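Local coordinates for cystalysin (Treponema denticola, PDB 1C7O), which is a pyridoxal-phosphate-dependent enzyme of the aminotransferase class I and II family, a two-chain assembly in this model, at residues L200-I205 with T217-I222. Sequence-based numbering, arbitrary orientation.
With PPG ((2E,3E)-4-(2-aminoethoxy)-2-[({3-hydroxy-2-methyl-5-[(phosphonooxy)methyl]pyridin-4-yl}methyl)imino]but-3-enoic acid), chain I.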
loop_
_atom_site.group_PDB
_atom_site.type_symbol
_atom_site.label_atom_id
_atom_site.label_comp_id
_atom_site.label_asym_id
_atom_site.label_seq_id
_atom_site.Cartn_x
_atom_site.Cartn_y
_atom_site.Cartn_z
ATOM N N LEU A 200 22.388 -2.087 -10.204
ATOM C CA LEU A 200 21.567 -3.089 -10.860
ATOM C C LEU A 200 20.233 -3.229 -10.139
ATOM O O LEU A 200 20.183 -3.572 -8.954
ATOM C CB LEU A 200 22.286 -4.439 -10.899
ATOM C CG LEU A 200 21.462 -5.587 -11.483
ATOM C CD1 LEU A 200 20.925 -5.176 -12.843
ATOM C CD2 LEU A 200 22.313 -6.851 -11.584
ATOM N N TRP A 201 19.156 -2.939 -10.864
ATOM C CA TRP A 201 17.797 -3.043 -10.347
ATOM C C TRP A 201 17.132 -4.201 -11.085
ATOM O O TRP A 201 16.483 -3.998 -12.109
ATOM C CB TRP A 201 17.010 -1.750 -10.613
ATOM C CG TRP A 201 17.620 -0.512 -10.005
ATOM C CD1 TRP A 201 18.553 -0.459 -9.004
ATOM C CD2 TRP A 201 17.361 0.845 -10.383
ATOM N NE1 TRP A 201 18.896 0.844 -8.744
ATOM C CE2 TRP A 201 18.181 1.667 -9.575
ATOM C CE3 TRP A 201 16.515 1.450 -11.329
ATOM C CZ2 TRP A 201 18.186 3.060 -9.686
ATOM C CZ3 TRP A 201 16.521 2.843 -11.439
ATOM C CH2 TRP A 201 17.354 3.629 -10.621
ATOM N N SER A 202 17.303 -5.415 -10.570
ATOM C CA SER A 202 16.727 -6.591 -11.208
ATOM C C SER A 202 15.333 -6.953 -10.685
ATOM O O SER A 202 15.164 -7.391 -9.549
ATOM C CB SER A 202 17.665 -7.784 -11.040
ATOM O OG SER A 202 17.241 -8.878 -11.834
ATOM N N ASP A 203 14.336 -6.765 -11.536
ATOM C CA ASP A 203 12.952 -7.065 -11.201
ATOM C C ASP A 203 12.737 -8.516 -11.588
ATOM O O ASP A 203 12.626 -8.837 -12.767
ATOM C CB ASP A 203 12.043 -6.138 -12.011
ATOM C CG ASP A 203 10.574 -6.441 -11.841
ATOM O OD1 ASP A 203 9.774 -5.579 -12.253
ATOM O OD2 ASP A 203 10.215 -7.517 -11.317
ATOM N N GLU A 204 12.687 -9.393 -10.588
ATOM C CA GLU A 204 12.522 -10.827 -10.825
ATOM C C GLU A 204 11.202 -11.362 -10.267
ATOM O O GLU A 204 11.122 -12.514 -9.838
ATOM C CB GLU A 204 13.708 -11.578 -10.203
ATOM C CG GLU A 204 15.062 -10.971 -10.584
ATOM C CD GLU A 204 16.259 -11.827 -10.179
ATOM O OE1 GLU A 204 16.059 -12.968 -9.704
ATOM O OE2 GLU A 204 17.406 -11.355 -10.349
ATOM N N ILE A 205 10.166 -10.527 -10.294
ATOM C CA ILE A 205 8.853 -10.905 -9.776
ATOM C C ILE A 205 8.266 -12.153 -10.457
ATOM O O ILE A 205 7.427 -12.864 -9.883
ATOM C CB ILE A 205 7.858 -9.715 -9.903
ATOM C CG1 ILE A 205 6.558 -10.037 -9.161
ATOM C CG2 ILE A 205 7.597 -9.402 -11.374
ATOM C CD1 ILE A 205 5.650 -8.851 -8.991
ATOM N N THR A 217 18.075 -17.847 -12.995
ATOM C CA THR A 217 19.199 -17.562 -12.121
ATOM C C THR A 217 19.036 -16.159 -11.535
ATOM O O THR A 217 18.895 -15.177 -12.275
ATOM C CB THR A 217 20.531 -17.645 -12.890
ATOM O OG1 THR A 217 20.735 -18.987 -13.347
ATOM C CG2 THR A 217 21.690 -17.233 -11.995
ATOM N N VAL A 218 19.030 -16.076 -10.204
ATOM C CA VAL A 218 18.902 -14.793 -9.516
ATOM C C VAL A 218 20.158 -14.002 -9.855
ATOM O O VAL A 218 21.262 -14.365 -9.448
ATOM C CB VAL A 218 18.805 -14.984 -7.994
ATOM C CG1 VAL A 218 18.548 -13.643 -7.315
ATOM C CG2 VAL A 218 17.699 -15.987 -7.672
ATOM N N PHE A 219 19.985 -12.915 -10.598
ATOM C CA PHE A 219 21.116 -12.122 -11.032
ATOM C C PHE A 219 22.201 -11.833 -10.000
ATOM O O PHE A 219 23.381 -12.072 -10.258
ATOM C CB PHE A 219 20.637 -10.814 -11.651
ATOM C CG PHE A 219 21.523 -10.315 -12.759
ATOM C CD1 PHE A 219 21.108 -9.276 -13.581
ATOM C CD2 PHE A 219 22.780 -10.880 -12.977
ATOM C CE1 PHE A 219 21.929 -8.806 -14.607
ATOM C CE2 PHE A 219 23.609 -10.419 -13.996
ATOM C CZ PHE A 219 23.183 -9.376 -14.815
ATOM N N GLN A 220 21.823 -11.345 -8.829
ATOM C CA GLN A 220 22.830 -11.010 -7.833
ATOM C C GLN A 220 23.491 -12.187 -7.116
ATOM O O GLN A 220 24.392 -11.981 -6.298
ATOM C CB GLN A 220 22.243 -10.066 -6.795
ATOM C CG GLN A 220 21.346 -10.739 -5.780
ATOM C CD GLN A 220 21.038 -9.822 -4.626
ATOM O OE1 GLN A 220 20.284 -8.864 -4.767
ATOM N NE2 GLN A 220 21.641 -10.099 -3.476
ATOM N N SER A 221 23.061 -13.412 -7.405
ATOM C CA SER A 221 23.664 -14.563 -6.736
ATOM C C SER A 221 24.908 -15.095 -7.448
ATOM O O SER A 221 25.603 -15.955 -6.913
ATOM C CB SER A 221 22.647 -15.693 -6.596
ATOM O OG SER A 221 22.255 -16.176 -7.864
ATOM N N ILE A 222 25.193 -14.569 -8.638
ATOM C CA ILE A 222 26.343 -15.018 -9.418
ATOM C C ILE A 222 27.664 -14.340 -9.055
ATOM O O ILE A 222 28.736 -14.863 -9.364
ATOM C CB ILE A 222 26.111 -14.814 -10.935
ATOM C CG1 ILE A 222 26.193 -13.326 -11.288
ATOM C CG2 ILE A 222 24.751 -15.381 -11.333
ATOM C CD1 ILE A 222 26.156 -13.042 -12.775
HETATM N N1 PPG I . 7.153 -6.080 -12.752
HETATM C C2 PPG I . 6.948 -6.827 -13.904
HETATM C C2A PPG I . 8.171 -7.106 -14.714
HETATM C C3 PPG I . 5.579 -7.285 -14.175
HETATM O O3 PPG I . 5.480 -8.004 -15.350
HETATM C C4 PPG I . 4.533 -6.974 -13.291
HETATM C C4A PPG I . 3.103 -7.316 -13.722
HETATM C C5 PPG I . 4.879 -6.147 -12.068
HETATM C C6 PPG I . 6.194 -5.742 -11.866
HETATM C C5A PPG I . 3.769 -5.665 -11.053
HETATM O OP4 PPG I . 4.194 -5.822 -9.685
HETATM P P PPG I . 3.318 -5.179 -8.488
HETATM O OP1 PPG I . 3.412 -3.711 -8.668
HETATM O OP2 PPG I . 3.950 -5.673 -7.175
HETATM O OP3 PPG I . 1.954 -5.741 -8.628
HETATM N N4A PPG I . 2.546 -6.287 -14.570
HETATM C CAI PPG I . 1.217 -6.515 -15.167
HETATM C CBC PPG I . 1.141 -6.912 -16.612
HETATM O O2B PPG I . -0.085 -7.101 -17.257
HETATM O O3B PPG I . 2.246 -7.095 -17.281
HETATM C CBI PPG I . 0.035 -6.433 -14.354
HETATM C CGI PPG I . -0.852 -5.329 -14.466
HETATM O OET PPG I . -0.462 -3.973 -14.109
HETATM C CEI PPG I . -1.734 -3.170 -14.101
HETATM C CFI PPG I . -2.674 -3.689 -12.989
HETATM N NI PPG I . -3.933 -3.015 -12.975
#
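Glu204 reaches across to the backbone of Phe219 and takes its N-H on OE2, the Phe219 N to Glu204 OE2 distance being 3.0 Å. The donor arrives on the syn side of that oxygen, slightly out of the carboxylate plane, and the bond is bent, with 144° at the hydrogen. A second donor, the hydroxyl of Ser202, meets the anti lone pair of the same atom, with Ser202 OG 2.9 Å from Glu204 OE2. Two donors on one oxygen, on its syn and anti sides, restrain the rotation of the buried carboxylate. Beyond CG the glutamate chain runs extended (chi2 -170°), which carries the acid over to the 217-222 loop; its other oxygen, OE1, lies against Val218, 3.5 Å from CG1.

Next to this polar link the contact turns greasy. Leu200 holds CG anti to its backbone N (chi1 176°) and lays CD2 over one face of the Phe219 ring, a CH-pi contact 3.7 Å from the centroid and displaced toward the CD1 rim. Ser202 OG sits near the ring plane, closest to Phe219 CB. On the loop side, Val218 O accepts both the backbone N and the hydroxyl of Ser221, pinning the short 3-10 turn that presents Phe219.

Leu200, Ser202 and Glu204 point to the loop, whereas the intervening Asp203 serves the ligand: its OD1 lies 2.7 Å from N1 of PPG, the aspartate-to-pyridine pairing of fold-type I PLP enzymes. Its OD2 closes an Asx turn with Ile205 N. Strand 199-203 runs inside the large mixed sheet between strands 165-171 and 230-234; Phe170 of the former meets the Phe219 ring, Thr232 of the latter bonds Gln220, and helix 98-109 packs against Trp201.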